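Local coordinates for mucus binding protein (Lactobacillus reuteri, PDB 3I57) that probably helps the bacterium adhere to mucus as one repeat of a cell-wall-anchored surface protein, and also binds immunoglobulins and a calcium ion, at residues H5-D10 / D14-Q19; D20-D23 / T29-Y32; A55-D60 / N65-T70. One frame throughout, in Å; residues are numbered along the deposited sequence.

Contact 1 of 3, residues H5-D10 / D14-Q19; sequences HVQYID and DQMLRQ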
ATOM      1  N   HIS A   5      18.969   9.412 -30.192  1.00  7.73           N
ATOM      2  CA  HIS A   5      18.880   8.607 -28.973  1.00  7.52           C
ATOM      3  C   HIS A   5      17.483   8.746 -28.431  1.00  7.47           C
ATOM      4  O   HIS A   5      17.040   9.842 -28.159  1.00  7.43           O
ATOM      5  CB  HIS A   5      19.884   9.141 -27.926  1.00  7.10           C
ATOM      6  CG  HIS A   5      21.254   9.355 -28.479  1.00  5.77           C
ATOM      7  ND1 HIS A   5      22.122   8.308 -28.728  1.00  8.95           N
ATOM      8  CD2 HIS A   5      21.894  10.479 -28.862  1.00  5.79           C
ATOM      9  CE1 HIS A   5      23.248   8.787 -29.229  1.00  8.69           C
ATOM     10  NE2 HIS A   5      23.138  10.103 -29.319  1.00  7.81           N
ATOM     11  N   VAL A   6      16.791   7.636 -28.237  1.00  7.88           N
ATOM     12  CA  VAL A   6      15.436   7.725 -27.706  1.00  7.06           C
ATOM     13  C   VAL A   6      15.456   7.191 -26.293  1.00  6.57           C
ATOM     14  O   VAL A   6      15.843   6.054 -26.063  1.00  6.55           O
ATOM     15  CB  VAL A   6      14.454   6.899 -28.541  1.00  7.00           C
ATOM     16  CG1 VAL A   6      13.050   7.043 -27.969  1.00  5.88           C
ATOM     17  CG2 VAL A   6      14.510   7.337 -29.996  1.00  5.34           C
ATOM     18  N   GLN A   7      15.046   8.022 -25.341  1.00  5.70           N
ATOM     19  CA  GLN A   7      15.281   7.694 -23.932  1.00  5.68           C
ATOM     20  C   GLN A   7      13.953   7.419 -23.257  1.00  4.84           C
ATOM     21  O   GLN A   7      13.086   8.273 -23.235  1.00  6.37           O
ATOM     22  CB  GLN A   7      16.020   8.854 -23.234  1.00  4.85           C
ATOM     23  CG  GLN A   7      17.414   9.082 -23.874  1.00  4.00           C
ATOM     24  CD  GLN A   7      18.025  10.420 -23.508  1.00  7.34           C
ATOM     25  OE1 GLN A   7      19.213  10.523 -23.127  1.00 11.79           O
ATOM     26  NE2 GLN A   7      17.236  11.450 -23.620  1.00  7.01           N
ATOM     27  N   TYR A   8      13.822   6.226 -22.706  1.00  5.43           N
ATOM     28  CA  TYR A   8      12.609   5.822 -21.986  1.00  4.98           C
ATOM     29  C   TYR A   8      12.777   6.134 -20.489  1.00  4.89           C
ATOM     30  O   TYR A   8      13.720   5.654 -19.852  1.00  6.30           O
ATOM     31  CB  TYR A   8      12.319   4.336 -22.244  1.00  4.03           C
ATOM     32  CG  TYR A   8      11.895   4.101 -23.658  1.00  5.10           C
ATOM     33  CD1 TYR A   8      12.851   3.981 -24.661  1.00  5.68           C
ATOM     34  CD2 TYR A   8      10.553   4.098 -24.021  1.00  6.77           C
ATOM     35  CE1 TYR A   8      12.496   3.819 -25.970  1.00  4.85           C
ATOM     36  CE2 TYR A   8      10.170   3.926 -25.355  1.00  6.68           C
ATOM     37  CZ  TYR A   8      11.165   3.797 -26.325  1.00  7.72           C
ATOM     38  OH  TYR A   8      10.837   3.618 -27.646  1.00  8.04           O
ATOM     39  N   ILE A   9      11.883   6.958 -19.947  1.00  5.42           N
ATOM     40  CA  ILE A   9      12.094   7.564 -18.625  1.00  6.46           C
ATOM     41  C   ILE A   9      10.954   7.275 -17.651  1.00  6.03           C
ATOM     42  O   ILE A   9       9.797   7.382 -18.037  1.00  5.92           O
ATOM     43  CB  ILE A   9      12.165   9.102 -18.741  1.00  6.19           C
ATOM     44  CG1 ILE A   9      13.298   9.543 -19.685  1.00  7.13           C
ATOM     45  CG2 ILE A   9      12.379   9.744 -17.357  1.00  7.68           C
ATOM     46  CD1 ILE A   9      14.559   8.871 -19.372  1.00  9.56           C
ATOM     47  N   ASP A  10      11.284   6.949 -16.394  1.00  6.54           N
ATOM     48  CA  ASP A  10      10.267   6.940 -15.312  1.00  7.43           C
ATOM     49  C   ASP A  10      10.231   8.349 -14.746  1.00  7.97           C
ATOM     50  O   ASP A  10      11.179   8.802 -14.075  1.00  8.02           O
ATOM     51  CB  ASP A  10      10.612   5.941 -14.206  1.00  7.80           C
ATOM     52  CG  ASP A  10       9.626   5.978 -13.032  1.00  8.71           C
ATOM     53  OD1 ASP A  10       8.922   6.978 -12.852  1.00 13.62           O
ATOM     54  OD2 ASP A  10       9.560   4.985 -12.291  1.00  9.87           O
ATOM     55  N   ASP A  14      12.384  10.031 -11.820  1.00  7.25           N
ATOM     56  CA  ASP A  14      13.392  10.668 -12.682  1.00  7.85           C
ATOM     57  C   ASP A  14      14.553   9.704 -12.917  1.00  7.16           C
ATOM     58  O   ASP A  14      15.695   9.986 -12.557  1.00  6.51           O
ATOM     59  CB  ASP A  14      13.895  11.969 -12.062  1.00  8.20           C
ATOM     60  CG  ASP A  14      12.874  13.060 -12.121  1.00 10.93           C
ATOM     61  OD1 ASP A  14      11.915  12.917 -12.911  1.00 10.11           O
ATOM     62  OD2 ASP A  14      13.025  14.063 -11.380  1.00 10.60           O
ATOM     63  N   GLN A  15      14.236   8.569 -13.535  1.00  6.85           N
ATOM     64  CA  GLN A  15      15.199   7.478 -13.745  1.00  7.37           C
ATOM     65  C   GLN A  15      15.117   7.017 -15.201  1.00  7.23           C
ATOM     66  O   GLN A  15      14.020   6.817 -15.727  1.00  6.45           O
ATOM     67  CB  GLN A  15      14.850   6.306 -12.818  1.00  7.52           C
ATOM     68  CG  GLN A  15      15.342   4.948 -13.263  1.00  8.88           C
ATOM     69  CD  GLN A  15      16.775   4.675 -12.861  1.00 10.37           C
ATOM     70  OE1 GLN A  15      17.619   4.343 -13.694  1.00 13.51           O
ATOM     71  NE2 GLN A  15      17.057   4.819 -11.574  1.00 10.68           N
ATOM     72  N   MET A  16      16.255   6.897 -15.874  1.00  6.93           N
ATOM     73  CA  MET A  16      16.244   6.393 -17.250  1.00  7.67           C
ATOM     74  C   MET A  16      16.136   4.885 -17.198  1.00  7.60           C
ATOM     75  O   MET A  16      16.867   4.222 -16.448  1.00  8.01           O
ATOM     76  CB  MET A  16      17.492   6.813 -18.047  1.00  7.75           C
ATOM     77  CG  MET A  16      17.371   6.472 -19.560  1.00  9.06           C
ATOM     78  SD  MET A  16      18.618   7.281 -20.620  1.00 13.31           S
ATOM     79  CE  MET A  16      19.961   6.108 -20.384  1.00  8.29           C
ATOM     80  N   LEU A  17      15.204   4.352 -17.980  1.00  8.31           N
ATOM     81  CA  LEU A  17      14.921   2.924 -17.977  1.00  7.45           C
ATOM     82  C   LEU A  17      15.635   2.199 -19.112  1.00  7.66           C
ATOM     83  O   LEU A  17      15.987   1.044 -18.952  1.00  6.80           O
ATOM     84  CB  LEU A  17      13.429   2.695 -18.127  1.00  7.72           C
ATOM     85  CG  LEU A  17      12.593   3.408 -17.076  1.00  7.33           C
ATOM     86  CD1 LEU A  17      11.138   3.491 -17.614  1.00  9.92           C
ATOM     87  CD2 LEU A  17      12.696   2.671 -15.741  1.00 10.54           C
ATOM     88  N   ARG A  18      15.829   2.874 -20.241  1.00  7.09           N
ATOM     89  CA  ARG A  18      16.495   2.289 -21.417  1.00  7.70           C
ATOM     90  C   ARG A  18      16.765   3.405 -22.410  1.00  7.37           C
ATOM     91  O   ARG A  18      16.051   4.406 -22.441  1.00  7.25           O
ATOM     92  CB  ARG A  18      15.579   1.258 -22.079  1.00  7.87           C
ATOM     93  CG  ARG A  18      16.223   0.315 -23.106  1.00 10.82           C
ATOM     94  CD  ARG A  18      15.144  -0.628 -23.693  1.00 12.26           C
ATOM     95  NE  ARG A  18      14.445  -0.081 -24.873  1.00 10.28           N
ATOM     96  CZ  ARG A  18      13.310  -0.591 -25.368  1.00 15.23           C
ATOM     97  NH1 ARG A  18      12.711  -1.614 -24.754  1.00 12.66           N
ATOM     98  NH2 ARG A  18      12.762  -0.071 -26.468  1.00 13.36           N
ATOM     99  N   GLN A  19      17.817   3.244 -23.200  1.00  6.17           N
ATOM    100  CA  GLN A  19      18.053   4.163 -24.326  1.00  6.30           C
ATOM    101  C   GLN A  19      18.291   3.380 -25.590  1.00  5.75           C
ATOM    102  O   GLN A  19      19.078   2.414 -25.587  1.00  5.24           O
ATOM    103  CB  GLN A  19      19.285   5.031 -24.070  1.00  6.19           C
ATOM    104  CG  GLN A  19      19.612   5.986 -25.247  1.00  6.01           C
ATOM    105  CD  GLN A  19      20.706   6.955 -24.869  1.00  7.69           C
ATOM    106  OE1 GLN A  19      20.576   7.682 -23.879  1.00  6.92           O
ATOM    107  NE2 GLN A  19      21.788   6.987 -25.662  1.00  5.74           N
TER
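Tyr8 and Arg18 face each other in the antiparallel ladder of a beta hairpin, the first two strands of the Mucin binding domain. They form a hydrogen-bonded pair: Tyr8 N donates to Arg18 O at 2.9 Å. Tyr8 O takes its bond from Leu17 N, at 2.7 Å. Leu17 and Arg18 thus both oppose Tyr8, a classic beta bulge that shifts the register by one. Near the turn, Asp14 and Gln15 both oppose Asp10, a G1 bulge. There Asp10 N donates to Gln15 O at 2.8 Å.

Arg18 CZ lies over the face of the Tyr8 ring, 4.9 Å from its centroid, a cation-pi contact. The arginine chain bends at chi3 (88°), which brings NH2 to 3.9 Å from Tyr8 CE1. Its NE forms a salt bridge with Asp20 OD1. On the other face of the hairpin, Ile9 CD1 packs on Met16 CG at 3.7 Å. Asp10 OD1 accepts from the turn amides of Glu12 and Thr13, and OD2 bonds to His75 and Tyr46.

Strand 2-10 runs between strand 15-24 and the parallel strand 67-80. Phe41 of helix 35-43 covers the face that carries Tyr8, touching Leu17 and Arg18 as well.

Contact 2 of 3, residues D20-D23 / T29-Y32; sequences DDLD and TIPY
Leu22 projects from strand 15-24 into the loop that leads to helix 35-43, where it meets Ile30 and Tyr32. Its CB points at the loop, and CG comes to 4.1 Å from Tyr32 CD1. The two methyls then divide the work. CD1 presses on Ile30 CG2 at 3.3 Å, tighter than usual for two carbons, and also reaches Tyr32 CB at 3.6 Å. CD2 lies 3.4 Å from Tyr32 CD1 and a little farther from CE1. Leu22 therefore fits into the corner between the isoleucine branch and the tyrosine ring, crossing both at about a right angle. Its chi1 of -31° is off the usual staggered value, consistent with a close fit.

Pro31 is the centre of an inverse gamma turn, closed by Tyr32 N to Ile30 O at 2.8 Å. This turn places Ile30 and Tyr32 together against the strand. Tyr32 CG is anti to the backbone N (chi1 -172°), and the ring extends past Leu22 to Asp20. There Tyr32 OH donates to Asp20 OD2 at 2.6 Å. It meets OD2 on the anti side, tilted 27° out of the carboxylate plane.

Tyr32 OH also bonds to Tyr8 OH. The contact thus joins an apolar corner to a polar chain, in which Arg18 probably helps balance the charge of the aspartate that fixes the tyrosine tip.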
ATOM      1  N   ASP A  20      17.621   3.793 -26.664  1.00  5.17           N
ATOM      2  CA  ASP A  20      17.781   3.149 -27.963  1.00  6.23           C
ATOM      3  C   ASP A  20      18.512   4.140 -28.837  1.00  6.93           C
ATOM      4  O   ASP A  20      18.051   5.284 -28.975  1.00  6.85           O
ATOM      5  CB  ASP A  20      16.410   2.869 -28.618  1.00  6.20           C
ATOM      6  CG  ASP A  20      15.580   1.811 -27.873  1.00  7.77           C
ATOM      7  OD1 ASP A  20      16.100   1.201 -26.929  1.00  8.49           O
ATOM      8  OD2 ASP A  20      14.414   1.578 -28.265  1.00  7.46           O
ATOM      9  N   ASP A  21      19.615   3.691 -29.440  1.00  8.18           N
ATOM     10  CA  ASP A  21      20.404   4.484 -30.381  1.00  9.08           C
ATOM     11  C   ASP A  21      20.060   4.121 -31.820  1.00  9.76           C
ATOM     12  O   ASP A  21      19.816   2.941 -32.129  1.00  9.12           O
ATOM     13  CB  ASP A  21      21.895   4.239 -30.157  1.00  9.73           C
ATOM     14  CG  ASP A  21      22.419   4.918 -28.928  1.00 10.41           C
ATOM     15  OD1 ASP A  21      21.652   5.630 -28.249  1.00  9.55           O
ATOM     16  OD2 ASP A  21      23.629   4.750 -28.650  1.00 14.53           O
ATOM     17  N   LEU A  22      20.029   5.132 -32.698  1.00  9.63           N
ATOM     18  CA  LEU A  22      19.834   4.924 -34.140  1.00 10.91           C
ATOM     19  C   LEU A  22      20.837   5.813 -34.859  1.00 10.84           C
ATOM     20  O   LEU A  22      21.157   6.877 -34.367  1.00 10.44           O
ATOM     21  CB  LEU A  22      18.415   5.350 -34.569  1.00 12.11           C
ATOM     22  CG  LEU A  22      17.325   5.186 -33.510  1.00 13.47           C
ATOM     23  CD1 LEU A  22      16.129   6.087 -33.795  1.00 16.61           C
ATOM     24  CD2 LEU A  22      16.891   3.747 -33.485  1.00 17.38           C
ATOM     25  N   ASP A  23      21.342   5.371 -36.007  1.00 10.31           N
ATOM     26  CA  ASP A  23      22.155   6.215 -36.870  1.00  9.99           C
ATOM     27  C   ASP A  23      21.479   6.288 -38.221  1.00  9.06           C
ATOM     28  O   ASP A  23      20.821   5.332 -38.636  1.00  8.46           O
ATOM     29  CB  ASP A  23      23.566   5.628 -37.035  1.00 11.00           C
ATOM     30  CG  ASP A  23      24.296   5.506 -35.699  1.00 14.50           C
ATOM     31  OD1 ASP A  23      25.428   5.991 -35.580  1.00 17.02           O
ATOM     32  OD2 ASP A  23      23.713   4.901 -34.775  1.00 23.16           O
ATOM     33  N   THR A  29      14.220  10.065 -43.118  1.00  7.22           N
ATOM     34  CA  THR A  29      13.210   9.941 -42.055  1.00  7.20           C
ATOM     35  C   THR A  29      13.664   8.901 -41.007  1.00  7.32           C
ATOM     36  O   THR A  29      14.066   7.789 -41.369  1.00  6.80           O
ATOM     37  CB  THR A  29      11.827   9.594 -42.627  1.00  7.40           C
ATOM     38  OG1 THR A  29      11.375  10.681 -43.435  1.00  6.47           O
ATOM     39  CG2 THR A  29      10.775   9.320 -41.466  1.00  8.79           C
ATOM     40  N   ILE A  30      13.626   9.256 -39.717  1.00  6.76           N
ATOM     41  CA  ILE A  30      14.223   8.339 -38.702  1.00  6.98           C
ATOM     42  C   ILE A  30      13.360   7.071 -38.663  1.00  5.88           C
ATOM     43  O   ILE A  30      12.190   7.173 -38.386  1.00  7.12           O
ATOM     44  CB  ILE A  30      14.314   8.978 -37.285  1.00  6.71           C
ATOM     45  CG1 ILE A  30      15.250  10.202 -37.264  1.00  7.02           C
ATOM     46  CG2 ILE A  30      14.769   7.909 -36.253  1.00  7.51           C
ATOM     47  CD1 ILE A  30      14.962  11.190 -36.116  1.00  8.81           C
ATOM     48  N   PRO A  31      13.923   5.893 -38.994  1.00  7.21           N
ATOM     49  CA  PRO A  31      13.091   4.702 -39.131  1.00  7.57           C
ATOM     50  C   PRO A  31      12.854   4.068 -37.785  1.00  8.40           C
ATOM     51  O   PRO A  31      13.430   3.017 -37.469  1.00  7.99           O
ATOM     52  CB  PRO A  31      13.917   3.782 -40.047  1.00  7.93           C
ATOM     53  CG  PRO A  31      15.331   4.202 -39.807  1.00  7.64           C
ATOM     54  CD  PRO A  31      15.304   5.666 -39.463  1.00  5.73           C
ATOM     55  N   TYR A  32      12.035   4.734 -36.974  1.00  8.25           N
ATOM     56  CA  TYR A  32      11.788   4.301 -35.607  1.00  8.95           C
ATOM     57  C   TYR A  32      10.368   4.665 -35.222  1.00  8.82           C
ATOM     58  O   TYR A  32       9.829   5.719 -35.634  1.00  9.04           O
ATOM     59  CB  TYR A  32      12.756   5.032 -34.659  1.00  8.16           C
ATOM     60  CG  TYR A  32      12.764   4.571 -33.220  1.00  7.97           C
ATOM     61  CD1 TYR A  32      13.595   3.531 -32.809  1.00  6.22           C
ATOM     62  CD2 TYR A  32      11.985   5.214 -32.264  1.00  8.24           C
ATOM     63  CE1 TYR A  32      13.630   3.103 -31.491  1.00  9.31           C
ATOM     64  CE2 TYR A  32      12.005   4.807 -30.957  1.00  7.72           C
ATOM     65  CZ  TYR A  32      12.839   3.766 -30.563  1.00  9.50           C
ATOM     66  OH  TYR A  32      12.823   3.389 -29.251  1.00  9.08           O
TER

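Contact 3 of 3, residues A55-D60 / N65-T70; sequences AGEKFD and NDQFYT. With CA (calcium ion), chain C.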
ATOM      1  N   ALA A  55       6.432  12.485 -34.677  1.00 16.72           N
ATOM      2  CA  ALA A  55       6.030  11.724 -35.862  1.00 17.74           C
ATOM      3  C   ALA A  55       6.812  12.167 -37.078  1.00 18.02           C
ATOM      4  O   ALA A  55       6.867  13.361 -37.384  1.00 19.46           O
ATOM      5  CB  ALA A  55       4.510  11.916 -36.116  1.00 18.71           C
ATOM      6  N   GLY A  56       7.438  11.227 -37.779  1.00 18.75           N
ATOM      7  CA  GLY A  56       8.065  11.562 -39.063  1.00 17.58           C
ATOM      8  C   GLY A  56       9.292  12.448 -38.981  1.00 16.90           C
ATOM      9  O   GLY A  56       9.724  13.011 -39.998  1.00 17.47           O
ATOM     10  N   GLU A  57       9.855  12.569 -37.781  1.00 14.21           N
ATOM     11  CA  GLU A  57      11.127  13.273 -37.546  1.00 13.77           C
ATOM     12  C   GLU A  57      12.228  12.740 -38.480  1.00 12.21           C
ATOM     13  O   GLU A  57      12.307  11.526 -38.686  1.00 10.59           O
ATOM     14  CB  GLU A  57      11.551  13.056 -36.080  1.00 14.36           C
ATOM     15  CG  GLU A  57      12.705  13.921 -35.586  1.00 16.27           C
ATOM     16  CD  GLU A  57      12.252  15.316 -35.209  1.00 18.08           C
ATOM     17  OE1 GLU A  57      11.154  15.705 -35.652  1.00 18.10           O
ATOM     18  OE2 GLU A  57      12.987  16.007 -34.471  1.00 21.27           O
ATOM     19  N   LYS A  58      13.039  13.650 -39.039  1.00 10.47           N
ATOM     20  CA  LYS A  58      14.244  13.320 -39.824  1.00 11.37           C
ATOM     21  C   LYS A  58      15.552  13.479 -39.047  1.00 10.24           C
ATOM     22  O   LYS A  58      15.645  14.295 -38.122  1.00 11.16           O
ATOM     23  CB  LYS A  58      14.363  14.251 -41.048  1.00 11.79           C
ATOM     24  CG  LYS A  58      13.205  14.185 -42.012  1.00 15.74           C
ATOM     25  CD  LYS A  58      13.303  15.264 -43.126  1.00 16.26           C
ATOM     26  CE  LYS A  58      13.897  16.583 -42.652  1.00 18.94           C
ATOM     27  NZ  LYS A  58      13.703  17.694 -43.654  1.00 19.94           N
ATOM     28  N   PHE A  59      16.588  12.763 -39.481  1.00  8.66           N
ATOM     29  CA  PHE A  59      17.938  13.018 -39.006  1.00  9.95           C
ATOM     30  C   PHE A  59      18.350  14.436 -39.457  1.00 10.14           C
ATOM     31  O   PHE A  59      18.092  14.822 -40.603  1.00 10.51           O
ATOM     32  CB  PHE A  59      18.949  11.987 -39.561  1.00  8.75           C
ATOM     33  CG  PHE A  59      18.761  10.577 -39.028  1.00  9.26           C
ATOM     34  CD1 PHE A  59      19.360  10.187 -37.829  1.00  9.00           C
ATOM     35  CD2 PHE A  59      17.997   9.652 -39.722  1.00  9.92           C
ATOM     36  CE1 PHE A  59      19.182   8.895 -37.328  1.00 12.27           C
ATOM     37  CE2 PHE A  59      17.831   8.355 -39.243  1.00  9.86           C
ATOM     38  CZ  PHE A  59      18.424   7.979 -38.040  1.00 12.38           C
ATOM     39  N   ASP A  60      18.982  15.190 -38.550  1.00 10.77           N
ATOM     40  CA  ASP A  60      19.403  16.582 -38.823  1.00 12.56           C
ATOM     41  C   ASP A  60      20.621  16.701 -39.733  1.00 13.49           C
ATOM     42  O   ASP A  60      21.112  15.723 -40.259  1.00 12.68           O
ATOM     43  CB  ASP A  60      19.670  17.359 -37.535  1.00 12.64           C
ATOM     44  CG  ASP A  60      20.827  16.803 -36.724  1.00 14.21           C
ATOM     45  OD1 ASP A  60      21.791  16.199 -37.264  1.00 14.99           O
ATOM     46  OD2 ASP A  60      20.776  16.996 -35.497  1.00 17.33           O
ATOM     47  N   ASN A  65      26.182  17.798 -32.966  1.00 19.09           N
ATOM     48  CA  ASN A  65      25.181  17.496 -31.954  1.00 17.44           C
ATOM     49  C   ASN A  65      24.262  16.334 -32.355  1.00 15.94           C
ATOM     50  O   ASN A  65      23.779  16.281 -33.503  1.00 14.48           O
ATOM     51  CB  ASN A  65      24.343  18.741 -31.709  1.00 18.07           C
ATOM     52  CG  ASN A  65      25.182  19.921 -31.234  1.00 19.25           C
ATOM     53  OD1 ASN A  65      25.231  20.972 -31.888  1.00 22.93           O
ATOM     54  ND2 ASN A  65      25.862  19.744 -30.108  1.00 20.35           N
ATOM     55  N   ASP A  66      24.016  15.424 -31.409  1.00 13.76           N
ATOM     56  CA  ASP A  66      23.037  14.350 -31.600  1.00 12.70           C
ATOM     57  C   ASP A  66      21.621  14.822 -31.261  1.00 11.90           C
ATOM     58  O   ASP A  66      21.425  15.857 -30.605  1.00 11.16           O
ATOM     59  CB  ASP A  66      23.379  13.128 -30.725  1.00 12.71           C
ATOM     60  CG  ASP A  66      24.693  12.465 -31.116  1.00 13.93           C
ATOM     61  OD1 ASP A  66      25.240  12.799 -32.179  1.00 12.76           O
ATOM     62  OD2 ASP A  66      25.172  11.597 -30.362  1.00 12.79           O
ATOM     63  N   GLN A  67      20.633  14.036 -31.686  1.00 10.18           N
ATOM     64  CA  GLN A  67      19.238  14.318 -31.397  1.00  8.94           C
ATOM     65  C   GLN A  67      18.798  13.426 -30.247  1.00  8.42           C
ATOM     66  O   GLN A  67      19.057  12.238 -30.283  1.00  9.30           O
ATOM     67  CB  GLN A  67      18.382  14.040 -32.634  1.00  8.47           C
ATOM     68  CG  GLN A  67      18.577  15.101 -33.737  1.00  9.85           C
ATOM     69  CD  GLN A  67      18.091  14.634 -35.096  1.00 11.44           C
ATOM     70  OE1 GLN A  67      16.888  14.691 -35.411  1.00 13.68           O
ATOM     71  NE2 GLN A  67      19.013  14.178 -35.903  1.00 10.16           N
ATOM     72  N   PHE A  68      18.168  14.005 -29.228  1.00  6.68           N
ATOM     73  CA  PHE A  68      17.630  13.228 -28.113  1.00  7.03           C
ATOM     74  C   PHE A  68      16.129  13.391 -28.015  1.00  6.83           C
ATOM     75  O   PHE A  68      15.626  14.520 -28.108  1.00  7.74           O
ATOM     76  CB  PHE A  68      18.274  13.698 -26.788  1.00  6.99           C
ATOM     77  CG  PHE A  68      19.778  13.490 -26.741  1.00  7.59           C
ATOM     78  CD1 PHE A  68      20.316  12.411 -26.068  1.00  7.76           C
ATOM     79  CD2 PHE A  68      20.646  14.374 -27.376  1.00  8.94           C
ATOM     80  CE1 PHE A  68      21.725  12.211 -26.006  1.00  8.23           C
ATOM     81  CE2 PHE A  68      22.043  14.183 -27.338  1.00 10.24           C
ATOM     82  CZ  PHE A  68      22.582  13.116 -26.663  1.00 11.18           C
ATOM     83  N   TYR A  69      15.403  12.292 -27.788  1.00  5.87           N
ATOM     84  CA  TYR A  69      13.965  12.390 -27.568  1.00  5.83           C
ATOM     85  C   TYR A  69      13.583  11.502 -26.411  1.00  6.22           C
ATOM     86  O   TYR A  69      13.959  10.323 -26.397  1.00  5.33           O
ATOM     87  CB  TYR A  69      13.208  11.911 -28.804  1.00  5.51           C
ATOM     88  CG  TYR A  69      13.622  12.662 -30.020  1.00  7.02           C
ATOM     89  CD1 TYR A  69      13.143  13.951 -30.258  1.00  9.12           C
ATOM     90  CD2 TYR A  69      14.554  12.125 -30.909  1.00  8.84           C
ATOM     91  CE1 TYR A  69      13.547  14.660 -31.362  1.00  9.49           C
ATOM     92  CE2 TYR A  69      14.943  12.830 -32.030  1.00 10.61           C
ATOM     93  CZ  TYR A  69      14.445  14.092 -32.245  1.00 11.94           C
ATOM     94  OH  TYR A  69      14.838  14.796 -33.365  1.00 12.54           O
ATOM     95  N   THR A  70      12.831  12.052 -25.467  1.00  7.09           N
ATOM     96  CA  THR A  70      12.385  11.271 -24.302  1.00  7.01           C
ATOM     97  C   THR A  70      10.966  10.699 -24.468  1.00  7.31           C
ATOM     98  O   THR A  70      10.105  11.259 -25.175  1.00  7.15           O
ATOM     99  CB  THR A  70      12.468  12.100 -23.003  1.00  7.54           C
ATOM    100  OG1 THR A  70      11.675  13.282 -23.144  1.00  7.12           O
ATOM    101  CG2 THR A  70      13.925  12.512 -22.690  1.00  7.25           C
TER
HETATM  102 CA    CA C 186      23.333  15.387 -35.628  1.00 11.91          CA
HETATM  103  O   HOH W   1      24.709  13.469 -34.804  1.00 10.94           O
HETATM  104  O   HOH W   2      21.609  13.841 -35.106  1.00 11.05           O
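Gln67, Asp60 and Glu57 lose the most surface where the loop 55-60 lies against the start of strand 67-80. Gln67 reaches across to the loop, and its amide lies nearly flat against the Asp60 carboxylate. The two planes are 25° apart, and the side chains run antiparallel. Gln67 CG is 3.4 Å from Asp60 OD2. The amide end sits among the backbone of the loop, near Lys58 O and Asp60 N. With an alanine in its place, the Asp60 carboxylate would probably lose the flat amide lying against it, and the loop backbone at Lys58 O and Asp60 N its polar neighbour.

Asp60 binds the calcium ion through OD1, at 2.4 Å. Its CG stands between the backbone N and the carbonyl carbon (chi1 64°), which turns OD1 to the metal. Asn65 O also binds calcium at 2.4 Å. The ion thus bridges Asp60 and Asn65 across the short turn between them, just before strand 67-80 of this beta-grasp domain. Two waters, Gln2 OE1 and Asp62 O complete the site. One of the waters, bound at 2.5 Å from the calcium ion, donates to Asp66 OD1.

Glu57 meets Tyr69. Tyr69 OH donates to Glu57 OE2 over a very short 2.5 Å, with the carboxylate and ring planes 86° apart. Phe53 meets the Tyr69 ring edge-to-face.

How the contacts relate
The three contacts follow one another along the chain, all within the Mucin binding domain and on the same side of the chain's centre. Contacts 2 and 3 are close, their centres about 8 Å apart; contact 1 lies about 15 Å from each. Contacts 1 and 2 share strand 15-24. Contact 3 reaches the same sheet through strand 67-80, beside strand 2-10. Cross-links join them: His5 bonds to both Asp21 and Asp66, and Phe59 packs on Pro31. Ile30 N bonds to Glu57 O, which joins the two loops. Hairpin, loops and calcium site thus form one connected end of the elongated repeat.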